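Formate dehydrogenase (Staphylococcus aureus, PDB 6TTB) probably oxidises formate to carbon dioxide, using NAD as the acceptor of the hydride. Local coordinates at residues V145-H150 / V272-G277; M153-L158 / A242-A247; I191-F196 / Q201-R206. One frame throughout, in Å; residues are numbered along the deposited sequence.

All three contacts are buried and pack helix against one parallel sheet or the loops at its strand ends. NAD lies at the C-terminal ends of these strands. The strands, 269-273, 242-245 and 190-194, are neighbours in that sheet. Contacts 1 and 2 share helix 144-160, which also packs on helix 198-207 of contact 3. Contact 1 lies deepest; its centre is about 6 Å from the centre of the chain. It is sparse packing beside the nicotinamide end of NAD, with hydrogen bonds between its loop and the cofactor and others within the loop itself. Contact 2 is purely apolar between its segments. Contact 3 is the largest. It adds a hydrogen bond and a CH-pi contact, and its Gln-201 is partly exposed to solvent.

Contact 1: residues V145-H150 / V272-G277. With NAD (nicotinamide-adenine-dinucleotide), chain C.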
loop_
_atom_site.group_PDB
_atom_site.type_symbol
_atom_site.label_atom_id
_atom_site.label_comp_id
_atom_site.label_asym_id
_atom_site.label_seq_id
_atom_site.Cartn_x
_atom_site.Cartn_y
_atom_site.Cartn_z
ATOM N N VAL A 145 -6.117 -13.851 6.809
ATOM C CA VAL A 145 -4.959 -12.991 7.063
ATOM C C VAL A 145 -4.561 -12.285 5.787
ATOM O O VAL A 145 -4.197 -11.079 5.802
ATOM C CB VAL A 145 -3.760 -13.744 7.557
ATOM C CG1 VAL A 145 -2.568 -12.820 7.564
ATOM C CG2 VAL A 145 -3.997 -14.346 8.917
ATOM N N SER A 146 -4.553 -13.077 4.707
ATOM C CA SER A 146 -4.214 -12.553 3.409
ATOM C C SER A 146 -4.985 -11.287 3.162
ATOM O O SER A 146 -4.405 -10.293 2.689
ATOM C CB SER A 146 -4.500 -13.539 2.339
ATOM O OG SER A 146 -3.846 -13.179 1.136
ATOM N N VAL A 147 -6.304 -11.349 3.409
ATOM C CA VAL A 147 -7.187 -10.240 3.058
ATOM C C VAL A 147 -6.884 -9.057 3.974
ATOM O O VAL A 147 -6.796 -7.911 3.511
ATOM C CB VAL A 147 -8.672 -10.677 3.049
ATOM C CG1 VAL A 147 -9.626 -9.552 2.812
ATOM C CG2 VAL A 147 -8.909 -11.768 2.020
ATOM N N ALA A 148 -6.505 -9.314 5.209
ATOM C CA ALA A 148 -6.187 -8.188 6.070
ATOM C C ALA A 148 -5.001 -7.461 5.513
ATOM O O ALA A 148 -5.032 -6.213 5.390
ATOM C CB ALA A 148 -5.899 -8.633 7.445
ATOM N N GLU A 149 -3.943 -8.243 5.176
ATOM C CA GLU A 149 -2.732 -7.658 4.606
ATOM C C GLU A 149 -3.141 -6.810 3.396
ATOM O O GLU A 149 -2.728 -5.657 3.228
ATOM C CB GLU A 149 -1.763 -8.732 4.142
ATOM C CG GLU A 149 -1.229 -9.637 5.211
ATOM C CD GLU A 149 -0.198 -10.686 4.731
ATOM O OE1 GLU A 149 0.082 -10.721 3.537
ATOM O OE2 GLU A 149 0.376 -11.442 5.593
ATOM N N HIS A 150 -3.945 -7.382 2.512
ATOM C CA HIS A 150 -4.256 -6.629 1.310
ATOM C C HIS A 150 -4.912 -5.304 1.691
ATOM O O HIS A 150 -4.723 -4.295 1.026
ATOM C CB HIS A 150 -5.193 -7.411 0.465
ATOM C CG HIS A 150 -5.029 -7.107 -0.958
ATOM N ND1 HIS A 150 -4.112 -7.797 -1.765
ATOM C CD2 HIS A 150 -5.663 -6.215 -1.753
ATOM C CE1 HIS A 150 -4.224 -7.350 -3.007
ATOM N NE2 HIS A 150 -5.180 -6.383 -3.021
ATOM N N VAL A 272 -11.776 1.508 1.298
ATOM C CA VAL A 272 -11.129 0.275 0.920
ATOM C C VAL A 272 -12.111 -0.829 1.166
ATOM O O VAL A 272 -12.713 -0.915 2.224
ATOM C CB VAL A 272 -9.811 0.020 1.661
ATOM C CG1 VAL A 272 -9.388 -1.439 1.604
ATOM C CG2 VAL A 272 -8.731 0.841 1.062
ATOM N N ASN A 273 -12.276 -1.643 0.141
ATOM C CA ASN A 273 -13.258 -2.674 0.177
ATOM C C ASN A 273 -12.669 -3.904 -0.489
ATOM O O ASN A 273 -12.602 -3.980 -1.707
ATOM C CB ASN A 273 -14.534 -2.232 -0.474
ATOM C CG ASN A 273 -15.477 -3.393 -0.672
ATOM O OD1 ASN A 273 -15.360 -4.415 0.037
ATOM N ND2 ASN A 273 -16.437 -3.241 -1.618
ATOM N N THR A 274 -12.230 -4.828 0.354
ATOM C CA THR A 274 -11.841 -6.128 -0.042
ATOM C C THR A 274 -12.835 -7.176 0.522
ATOM O O THR A 274 -12.430 -8.339 0.821
ATOM C CB THR A 274 -10.558 -6.417 0.696
ATOM O OG1 THR A 274 -10.824 -6.103 2.087
ATOM C CG2 THR A 274 -9.407 -5.641 0.109
ATOM N N ALA A 275 -14.095 -6.745 0.790
ATOM C CA ALA A 275 -15.121 -7.664 1.269
ATOM C C ALA A 275 -15.937 -8.161 0.072
ATOM O O ALA A 275 -15.583 -9.187 -0.497
ATOM C CB ALA A 275 -15.932 -7.090 2.387
ATOM N N ARG A 276 -16.954 -7.422 -0.383
ATOM C CA ARG A 276 -17.565 -7.807 -1.661
ATOM C C ARG A 276 -17.976 -6.582 -2.481
ATOM O O ARG A 276 -18.548 -5.653 -1.954
ATOM C CB ARG A 276 -18.689 -8.871 -1.570
ATOM C CG ARG A 276 -18.652 -9.792 -0.361
ATOM C CD ARG A 276 -18.713 -11.267 -0.700
ATOM N NE ARG A 276 -18.896 -12.059 0.537
ATOM C CZ ARG A 276 -19.974 -12.792 0.838
ATOM N NH1 ARG A 276 -20.988 -12.852 -0.004
ATOM N NH2 ARG A 276 -20.052 -13.419 2.005
ATOM N N GLY A 277 -17.763 -6.670 -3.805
ATOM C CA GLY A 277 -18.068 -5.610 -4.752
ATOM C C GLY A 277 -19.383 -4.891 -4.469
ATOM O O GLY A 277 -19.415 -3.648 -4.487
HETATM P PA NAD C . -16.720 -12.352 9.765
HETATM O O1A NAD C . -18.037 -13.046 9.851
HETATM O O2A NAD C . -15.587 -12.668 10.723
HETATM O O5B NAD C . -16.936 -10.758 9.663
HETATM C C5B NAD C . -18.231 -10.187 9.381
HETATM C C4B NAD C . -18.668 -9.405 10.595
HETATM O O4B NAD C . -19.423 -8.272 10.125
HETATM C C3B NAD C . -19.567 -10.173 11.594
HETATM O O3B NAD C . -18.956 -10.535 12.832
HETATM C C2B NAD C . -20.788 -9.272 11.816
HETATM O O2B NAD C . -21.028 -8.986 13.178
HETATM C C1B NAD C . -20.510 -8.017 10.975
HETATM N N9A NAD C . -21.675 -7.581 10.197
HETATM C C8A NAD C . -22.836 -8.307 9.965
HETATM N N7A NAD C . -23.780 -7.609 9.378
HETATM C C5A NAD C . -23.263 -6.317 9.299
HETATM C C6A NAD C . -23.798 -5.081 8.831
HETATM N N6A NAD C . -25.037 -4.913 8.404
HETATM N N1A NAD C . -23.028 -3.974 8.981
HETATM C C2A NAD C . -21.783 -4.120 9.462
HETATM N N3A NAD C . -21.163 -5.224 9.889
HETATM C C4A NAD C . -21.956 -6.296 9.793
HETATM O O3 NAD C . -16.175 -12.584 8.325
HETATM P PN NAD C . -14.703 -12.265 7.913
HETATM O O1N NAD C . -13.970 -13.581 7.938
HETATM O O2N NAD C . -14.185 -11.127 8.743
HETATM O O5D NAD C . -14.940 -11.775 6.387
HETATM C C5D NAD C . -15.101 -10.350 6.113
HETATM C C4D NAD C . -15.614 -10.228 4.721
HETATM O O4D NAD C . -14.480 -10.285 3.823
HETATM C C3D NAD C . -16.573 -11.381 4.337
HETATM O O3D NAD C . -17.912 -10.944 4.162
HETATM C C2D NAD C . -15.948 -12.005 3.086
HETATM O O2D NAD C . -16.819 -12.171 1.975
HETATM C C1D NAD C . -14.806 -11.081 2.705
HETATM N N1N NAD C . -13.640 -11.891 2.318
HETATM C C2N NAD C . -13.034 -11.685 1.041
HETATM C C3N NAD C . -11.911 -12.449 0.649
HETATM C C7N NAD C . -11.083 -12.037 -0.569
HETATM O O7N NAD C . -10.441 -12.901 -1.166
HETATM N N7N NAD C . -11.057 -10.741 -0.939
HETATM C C4N NAD C . -11.559 -13.588 1.462
HETATM C C5N NAD C . -12.194 -13.796 2.705
HETATM C C6N NAD C . -13.252 -12.953 3.099
#
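Val-147 and Thr-274 make most of this contact by van der Waals packing. The two side chains lie alongside each other and run in opposing senses. CG1 of Val-147, anti to the backbone N (chi1 175°), lies 3.6 Å from the carbonyl O of Thr-274 and close to its OG1. The CG2 methyl of Thr-274 meets His-150 CD2 at 4.2 Å, obliquely to the ring.

The nicotinamide end of NAD touches both segments. Val-147 CG2 approaches C4N and C3N of the nicotinamide ring from above the ring plane; C4N is the carbon that takes up hydride in NAD enzymes. The carboxamide N7N donates a nearly straight hydrogen bond to Thr-274 O, 3.3 Å long. Arg-276 NE donates to the ribose O2D, and its NH1 forms a salt bridge with Asp-122.

Polar bonds also shape the loop itself. Asn-273 OD1 accepts from Ala-275 N at 2.8 Å, an Asx turn. Its ND2 donates to Arg-276 O from above the carbonyl plane.

His-150 ND1 is hydrogen-bonded to Arg-160 of the second subunit. Helix 144-160 has that subunit against it here and also packs on the 272-277 segment, with helix 198-207 beside it and strand 242-245 next to 269-273 in the sheet.

Contact 2: residues M153-L158 / A242-A247; sequences MDLLIL and AITIHA. With NAD (nicotinamide-adenine-dinucleotide), chain C.
Leu-155 meets the strand with its two methyl groups, each on a different residue. CD1 packs on the CB of Ala-242 at 4.2 Å. CD2 reaches the CG2 methyl of Thr-244 at 4.5 Å, a looser approach. Ala-242 and Thr-244 are two residues apart on strand 242-245, and the CB atoms of both point to the helix. The junction between the segments is therefore wholly apolar.

This is the packing of a helix on one face of a parallel sheet, in the Rossmann-type NAD binding domain. Strand 242-245 lies between strands 190-194 and 269-273. Leu-207 of helix 198-207 also touches Leu-155. Helix 144-160 meets the second subunit too, where Leu-156 packs on Leu-156 of the other chain.

Thr-244 has a polar branch as well. With OG1 anti to the backbone N (chi1 180°), the hydroxyl is directed along the strand to His-246. OG1 and His-246 NE2 share a hydrogen bond of 2.7 Å, and either may be the donor. The CG2 methyl of Thr-244 lies at the edge of the same ring, in its plane. Just beyond, the carbonyl O of Ala-247 accepts a weak hydrogen bond from the ribose O3D of NAD, 3.1 Å long.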
loop_
_atom_site.group_PDB
_atom_site.type_symbol
_atom_site.label_atom_id
_atom_site.label_comp_id
_atom_site.label_asym_id
_atom_site.label_seq_id
_atom_site.Cartn_x
_atom_site.Cartn_y
_atom_site.Cartn_z
ATOM N N MET A 153 -2.474 -2.715 3.078
ATOM C CA MET A 153 -1.645 -2.290 1.948
ATOM C C MET A 153 -2.386 -1.216 1.158
ATOM O O MET A 153 -1.842 -0.122 0.886
ATOM C CB MET A 153 -1.361 -3.455 1.035
ATOM C CG MET A 153 -0.650 -3.110 -0.202
ATOM S SD MET A 153 -0.498 -4.603 -1.235
ATOM C CE MET A 153 -2.134 -4.670 -1.993
ATOM N N ASP A 154 -3.657 -1.501 0.885
ATOM C CA ASP A 154 -4.532 -0.538 0.241
ATOM C C ASP A 154 -4.581 0.774 1.013
ATOM O O ASP A 154 -4.518 1.835 0.369
ATOM C CB ASP A 154 -5.928 -1.105 0.003
ATOM C CG ASP A 154 -6.032 -2.239 -1.019
ATOM O OD1 ASP A 154 -5.141 -2.446 -1.760
ATOM O OD2 ASP A 154 -7.065 -2.819 -1.090
ATOM N N LEU A 155 -4.768 0.736 2.365
ATOM C CA LEU A 155 -4.725 2.003 3.126
ATOM C C LEU A 155 -3.459 2.741 2.754
ATOM O O LEU A 155 -3.519 3.830 2.264
ATOM C CB LEU A 155 -4.727 1.797 4.644
ATOM C CG LEU A 155 -6.088 1.772 5.374
ATOM C CD1 LEU A 155 -7.222 2.438 4.550
ATOM C CD2 LEU A 155 -6.437 0.364 5.683
ATOM N N LEU A 156 -2.319 2.068 2.901
ATOM C CA LEU A 156 -1.041 2.684 2.682
ATOM C C LEU A 156 -0.956 3.233 1.264
ATOM O O LEU A 156 -0.672 4.386 1.095
ATOM C CB LEU A 156 0.043 1.645 2.981
ATOM C CG LEU A 156 0.232 1.317 4.471
ATOM C CD1 LEU A 156 0.970 0.016 4.663
ATOM C CD2 LEU A 156 0.971 2.425 5.197
ATOM N N ILE A 157 -1.232 2.417 0.245
ATOM C CA ILE A 157 -1.105 2.865 -1.152
ATOM C C ILE A 157 -1.972 4.097 -1.355
ATOM O O ILE A 157 -1.605 5.015 -2.034
ATOM C CB ILE A 157 -1.520 1.739 -2.130
ATOM C CG1 ILE A 157 -0.540 0.573 -2.117
ATOM C CG2 ILE A 157 -1.745 2.279 -3.547
ATOM C CD1 ILE A 157 -0.954 -0.571 -2.994
ATOM N N LEU A 158 -3.160 4.062 -0.815
ATOM C CA LEU A 158 -4.079 5.168 -0.936
ATOM C C LEU A 158 -3.540 6.450 -0.248
ATOM O O LEU A 158 -3.444 7.507 -0.875
ATOM C CB LEU A 158 -5.420 4.672 -0.388
ATOM C CG LEU A 158 -6.478 4.300 -1.472
ATOM C CD1 LEU A 158 -5.869 4.073 -2.856
ATOM C CD2 LEU A 158 -7.291 3.103 -1.096
ATOM N N ALA A 242 -10.365 7.264 6.735
ATOM C CA ALA A 242 -10.731 6.334 5.672
ATOM C C ALA A 242 -11.391 5.143 6.286
ATOM O O ALA A 242 -11.252 4.934 7.482
ATOM C CB ALA A 242 -9.538 5.901 4.906
ATOM N N ILE A 243 -12.058 4.341 5.456
ATOM C CA ILE A 243 -12.853 3.232 5.936
ATOM C C ILE A 243 -12.489 1.983 5.160
ATOM O O ILE A 243 -12.364 1.994 3.916
ATOM C CB ILE A 243 -14.346 3.550 5.744
ATOM C CG1 ILE A 243 -14.833 4.630 6.718
ATOM C CG2 ILE A 243 -15.185 2.301 5.871
ATOM C CD1 ILE A 243 -16.155 5.292 6.341
ATOM N N THR A 244 -12.388 0.878 5.877
ATOM C CA THR A 244 -12.176 -0.396 5.237
ATOM C C THR A 244 -13.324 -1.296 5.633
ATOM O O THR A 244 -13.746 -1.284 6.802
ATOM C CB THR A 244 -10.761 -0.941 5.548
ATOM O OG1 THR A 244 -10.540 -2.199 4.929
ATOM C CG2 THR A 244 -10.445 -1.119 7.007
ATOM N N ILE A 245 -13.781 -2.101 4.667
ATOM C CA ILE A 245 -15.004 -2.900 4.768
ATOM C C ILE A 245 -14.634 -4.340 5.024
ATOM O O ILE A 245 -13.877 -4.939 4.244
ATOM C CB ILE A 245 -15.763 -2.824 3.443
ATOM C CG1 ILE A 245 -15.894 -1.378 2.948
ATOM C CG2 ILE A 245 -17.052 -3.591 3.492
ATOM C CD1 ILE A 245 -17.155 -0.668 3.241
ATOM N N HIS A 246 -15.211 -4.910 6.060
ATOM C CA HIS A 246 -14.980 -6.322 6.369
ATOM C C HIS A 246 -16.278 -6.966 6.765
ATOM O O HIS A 246 -16.314 -7.732 7.719
ATOM C CB HIS A 246 -13.829 -6.522 7.413
ATOM C CG HIS A 246 -12.567 -5.887 6.927
ATOM N ND1 HIS A 246 -11.854 -6.429 5.875
ATOM C CD2 HIS A 246 -12.083 -4.613 7.108
ATOM C CE1 HIS A 246 -10.863 -5.619 5.579
ATOM N NE2 HIS A 246 -10.996 -4.480 6.321
ATOM N N ALA A 247 -17.341 -6.585 6.052
ATOM C CA ALA A 247 -18.693 -7.034 6.334
ATOM C C ALA A 247 -19.125 -8.015 5.241
ATOM O O ALA A 247 -18.689 -7.905 4.088
ATOM C CB ALA A 247 -19.605 -5.829 6.375
HETATM P PA NAD C . -16.720 -12.352 9.765
HETATM O O1A NAD C . -18.037 -13.046 9.851
HETATM O O2A NAD C . -15.587 -12.668 10.723
HETATM O O5B NAD C . -16.936 -10.758 9.663
HETATM C C5B NAD C . -18.231 -10.187 9.381
HETATM C C4B NAD C . -18.668 -9.405 10.595
HETATM O O4B NAD C . -19.423 -8.272 10.125
HETATM C C3B NAD C . -19.567 -10.173 11.594
HETATM O O3B NAD C . -18.956 -10.535 12.832
HETATM C C2B NAD C . -20.788 -9.272 11.816
HETATM O O2B NAD C . -21.028 -8.986 13.178
HETATM C C1B NAD C . -20.510 -8.017 10.975
HETATM N N9A NAD C . -21.675 -7.581 10.197
HETATM C C8A NAD C . -22.836 -8.307 9.965
HETATM N N7A NAD C . -23.780 -7.609 9.378
HETATM C C5A NAD C . -23.263 -6.317 9.299
HETATM C C6A NAD C . -23.798 -5.081 8.831
HETATM N N6A NAD C . -25.037 -4.913 8.404
HETATM N N1A NAD C . -23.028 -3.974 8.981
HETATM C C2A NAD C . -21.783 -4.120 9.462
HETATM N N3A NAD C . -21.163 -5.224 9.889
HETATM C C4A NAD C . -21.956 -6.296 9.793
HETATM O O3 NAD C . -16.175 -12.584 8.325
HETATM P PN NAD C . -14.703 -12.265 7.913
HETATM O O1N NAD C . -13.970 -13.581 7.938
HETATM O O2N NAD C . -14.185 -11.127 8.743
HETATM O O5D NAD C . -14.940 -11.775 6.387
HETATM C C5D NAD C . -15.101 -10.350 6.113
HETATM C C4D NAD C . -15.614 -10.228 4.721
HETATM O O4D NAD C . -14.480 -10.285 3.823
HETATM C C3D NAD C . -16.573 -11.381 4.337
HETATM O O3D NAD C . -17.912 -10.944 4.162
HETATM C C2D NAD C . -15.948 -12.005 3.086
HETATM O O2D NAD C . -16.819 -12.171 1.975
HETATM C C1D NAD C . -14.806 -11.081 2.705
HETATM N N1N NAD C . -13.640 -11.891 2.318
HETATM C C2N NAD C . -13.034 -11.685 1.041
HETATM C C3N NAD C . -11.911 -12.449 0.649
HETATM C C7N NAD C . -11.083 -12.037 -0.569
HETATM O O7N NAD C . -10.441 -12.901 -1.166
HETATM N N7N NAD C . -11.057 -10.741 -0.939
HETATM C C4N NAD C . -11.559 -13.588 1.462
HETATM C C5N NAD C . -12.194 -13.796 2.705
HETATM C C6N NAD C . -13.252 -12.953 3.099
#

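Contact 3: residues I191-F196 / Q201-R206. With NAD (nicotinamide-adenine-dinucleotide), chain C.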
loop_
_atom_site.group_PDB
_atom_site.type_symbol
_atom_site.label_atom_id
_atom_site.label_comp_id
_atom_site.label_asym_id
_atom_site.label_seq_id
_atom_site.Cartn_x
_atom_site.Cartn_y
_atom_site.Cartn_z
ATOM N N ILE A 191 -9.092 5.573 11.455
ATOM C CA ILE A 191 -9.572 4.559 10.526
ATOM C C ILE A 191 -10.809 3.868 11.078
ATOM O O ILE A 191 -10.787 3.329 12.186
ATOM C CB ILE A 191 -8.488 3.515 10.124
ATOM C CG1 ILE A 191 -7.181 4.145 9.627
ATOM C CG2 ILE A 191 -9.046 2.615 9.071
ATOM C CD1 ILE A 191 -7.394 5.408 8.824
ATOM N N GLY A 192 -11.842 3.772 10.229
ATOM C CA GLY A 192 -13.084 3.130 10.600
ATOM C C GLY A 192 -13.151 1.760 9.973
ATOM O O GLY A 192 -12.912 1.622 8.765
ATOM N N ILE A 193 -13.344 0.737 10.828
ATOM C CA ILE A 193 -13.447 -0.640 10.360
ATOM C C ILE A 193 -14.913 -1.014 10.386
ATOM O O ILE A 193 -15.480 -1.186 11.451
ATOM C CB ILE A 193 -12.547 -1.626 11.202
ATOM C CG1 ILE A 193 -11.036 -1.365 11.030
ATOM C CG2 ILE A 193 -12.878 -3.080 10.933
ATOM C CD1 ILE A 193 -10.371 -0.984 12.327
ATOM N N PHE A 194 -15.521 -1.087 9.199
ATOM C CA PHE A 194 -16.892 -1.517 9.085
ATOM C C PHE A 194 -16.940 -3.034 9.073
ATOM O O PHE A 194 -16.659 -3.648 8.065
ATOM C CB PHE A 194 -17.457 -1.010 7.791
ATOM C CG PHE A 194 -18.890 -1.386 7.571
ATOM C CD1 PHE A 194 -19.912 -0.806 8.341
ATOM C CD2 PHE A 194 -19.234 -2.290 6.568
ATOM C CE1 PHE A 194 -21.237 -1.158 8.124
ATOM C CE2 PHE A 194 -20.559 -2.586 6.294
ATOM C CZ PHE A 194 -21.554 -2.069 7.108
ATOM N N GLY A 195 -17.283 -3.641 10.223
ATOM C CA GLY A 195 -17.426 -5.083 10.310
ATOM C C GLY A 195 -16.232 -5.696 10.988
ATOM O O GLY A 195 -15.147 -5.796 10.418
ATOM N N PHE A 196 -16.429 -6.000 12.255
ATOM C CA PHE A 196 -15.327 -6.225 13.159
ATOM C C PHE A 196 -15.363 -7.690 13.503
ATOM O O PHE A 196 -15.446 -8.044 14.640
ATOM C CB PHE A 196 -15.439 -5.278 14.368
ATOM C CG PHE A 196 -14.140 -5.022 15.086
ATOM C CD1 PHE A 196 -13.055 -4.499 14.416
ATOM C CD2 PHE A 196 -14.011 -5.274 16.452
ATOM C CE1 PHE A 196 -11.845 -4.292 15.083
ATOM C CE2 PHE A 196 -12.813 -5.061 17.122
ATOM C CZ PHE A 196 -11.724 -4.573 16.431
ATOM N N GLN A 201 -10.756 -7.591 12.727
ATOM C CA GLN A 201 -9.903 -7.659 13.905
ATOM C C GLN A 201 -8.425 -7.872 13.522
ATOM O O GLN A 201 -7.516 -7.290 14.141
ATOM C CB GLN A 201 -10.449 -8.712 14.810
ATOM C CG GLN A 201 -11.461 -8.121 15.787
ATOM C CD GLN A 201 -12.191 -9.201 16.547
ATOM O OE1 GLN A 201 -11.566 -10.142 17.051
ATOM N NE2 GLN A 201 -13.514 -9.194 16.448
ATOM N N LEU A 202 -8.202 -8.671 12.476
ATOM C CA LEU A 202 -6.862 -8.908 11.996
ATOM C C LEU A 202 -6.310 -7.580 11.482
ATOM O O LEU A 202 -5.113 -7.278 11.600
ATOM C CB LEU A 202 -6.886 -9.962 10.889
ATOM C CG LEU A 202 -7.066 -11.403 11.366
ATOM C CD1 LEU A 202 -7.522 -12.335 10.199
ATOM C CD2 LEU A 202 -5.805 -11.895 11.957
ATOM N N VAL A 203 -7.206 -6.736 10.996
ATOM C CA VAL A 203 -6.774 -5.522 10.366
ATOM C C VAL A 203 -6.445 -4.554 11.465
ATOM O O VAL A 203 -5.516 -3.770 11.339
ATOM C CB VAL A 203 -7.871 -4.991 9.474
ATOM C CG1 VAL A 203 -7.736 -3.522 9.255
ATOM C CG2 VAL A 203 -7.910 -5.754 8.172
ATOM N N ALA A 204 -7.189 -4.636 12.574
ATOM C CA ALA A 204 -6.922 -3.703 13.669
ATOM C C ALA A 204 -5.538 -3.973 14.223
ATOM O O ALA A 204 -4.766 -3.047 14.416
ATOM C CB ALA A 204 -7.986 -3.731 14.725
ATOM N N GLU A 205 -5.220 -5.252 14.383
ATOM C CA GLU A 205 -3.983 -5.644 15.019
ATOM C C GLU A 205 -2.842 -5.063 14.216
ATOM O O GLU A 205 -1.916 -4.469 14.775
ATOM C CB GLU A 205 -3.855 -7.167 15.052
ATOM C CG GLU A 205 -4.164 -7.744 16.421
ATOM C CD GLU A 205 -4.796 -9.121 16.326
ATOM O OE1 GLU A 205 -4.243 -9.967 15.548
ATOM O OE2 GLU A 205 -5.861 -9.357 16.998
ATOM N N ARG A 206 -2.929 -5.223 12.895
ATOM C CA ARG A 206 -1.851 -4.765 12.047
ATOM C C ARG A 206 -1.914 -3.253 11.926
ATOM O O ARG A 206 -0.897 -2.651 11.740
ATOM C CB ARG A 206 -1.862 -5.409 10.670
ATOM C CG ARG A 206 -1.875 -6.921 10.720
ATOM C CD ARG A 206 -2.194 -7.406 9.314
ATOM N NE ARG A 206 -1.841 -8.818 9.271
ATOM C CZ ARG A 206 -2.093 -9.670 10.277
ATOM N NH1 ARG A 206 -2.798 -9.241 11.308
ATOM N NH2 ARG A 206 -1.651 -10.919 10.238
HETATM P PA NAD C . -16.720 -12.352 9.765
HETATM O O1A NAD C . -18.037 -13.046 9.851
HETATM O O2A NAD C . -15.587 -12.668 10.723
HETATM O O5B NAD C . -16.936 -10.758 9.663
HETATM C C5B NAD C . -18.231 -10.187 9.381
HETATM C C4B NAD C . -18.668 -9.405 10.595
HETATM O O4B NAD C . -19.423 -8.272 10.125
HETATM C C3B NAD C . -19.567 -10.173 11.594
HETATM O O3B NAD C . -18.956 -10.535 12.832
HETATM C C2B NAD C . -20.788 -9.272 11.816
HETATM O O2B NAD C . -21.028 -8.986 13.178
HETATM C C1B NAD C . -20.510 -8.017 10.975
HETATM N N9A NAD C . -21.675 -7.581 10.197
HETATM C C8A NAD C . -22.836 -8.307 9.965
HETATM N N7A NAD C . -23.780 -7.609 9.378
HETATM C C5A NAD C . -23.263 -6.317 9.299
HETATM C C6A NAD C . -23.798 -5.081 8.831
HETATM N N6A NAD C . -25.037 -4.913 8.404
HETATM N N1A NAD C . -23.028 -3.974 8.981
HETATM C C2A NAD C . -21.783 -4.120 9.462
HETATM N N3A NAD C . -21.163 -5.224 9.889
HETATM C C4A NAD C . -21.956 -6.296 9.793
HETATM O O3 NAD C . -16.175 -12.584 8.325
HETATM P PN NAD C . -14.703 -12.265 7.913
HETATM O O1N NAD C . -13.970 -13.581 7.938
HETATM O O2N NAD C . -14.185 -11.127 8.743
HETATM O O5D NAD C . -14.940 -11.775 6.387
HETATM C C5D NAD C . -15.101 -10.350 6.113
HETATM C C4D NAD C . -15.614 -10.228 4.721
HETATM O O4D NAD C . -14.480 -10.285 3.823
HETATM C C3D NAD C . -16.573 -11.381 4.337
HETATM O O3D NAD C . -17.912 -10.944 4.162
HETATM C C2D NAD C . -15.948 -12.005 3.086
HETATM O O2D NAD C . -16.819 -12.171 1.975
HETATM C C1D NAD C . -14.806 -11.081 2.705
HETATM N N1N NAD C . -13.640 -11.891 2.318
HETATM C C2N NAD C . -13.034 -11.685 1.041
HETATM C C3N NAD C . -11.911 -12.449 0.649
HETATM C C7N NAD C . -11.083 -12.037 -0.569
HETATM O O7N NAD C . -10.441 -12.901 -1.166
HETATM N N7N NAD C . -11.057 -10.741 -0.939
HETATM C C4N NAD C . -11.559 -13.588 1.462
HETATM C C5N NAD C . -12.194 -13.796 2.705
HETATM C C6N NAD C . -13.252 -12.953 3.099
#
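Gln-201 lies across Phe-196, the two side chains crossing at about a right angle. CG of Gln-201 sits over one face of the phenyl ring, 3.6 Å from its centroid and 14° off the normal. It is a CH-pi contact, displaced slightly toward CE2 and CZ. Beyond CG the glutamine chain is extended and carries the amide past the ring to the backbone of Phe-196. There NE2 donates to Phe-196 O at 2.9 Å. The bond is bent, and the donor stands above the carbonyl plane. The amide plane is turned 47° from the ring. Asn-221 ND2 also donates to this carbonyl, so two side-chain amides hold it.

The edge of the Phe-196 ring is used as well. Ala-204 CB approaches in the ring plane, 3.9 Å from CE1. Ile-193 CG2 lies at the edge too. The ring gets there because CG is anti to the backbone N (chi1 -157°). His-216 stacks on Phe-196, and His-225 meets it edge-to-face.

Deeper in the sheet, Ile-193 points at the helix. Its CG1 touches Val-203 CG1 at 4.3 Å, and its CD1 touches Ala-204 CB at 4.4 Å. The neighbouring Phe-194 serves the cofactor instead: one face of its ring lies against C2A of the NAD adenine.

Strand 190-194 leads through a tight turn into helix 198-207, and strand 213-217 follows. The turn holds Gly-195, probably the first glycine of a GxGxxG motif with Gly-197 and Gly-200. Backbone N atoms of Arg-198 and Ile-199, at the start of the helix, are hydrogen-bonded to NAD. This is the first beta-alpha-beta unit of a classical Rossmann dinucleotide-binding fold.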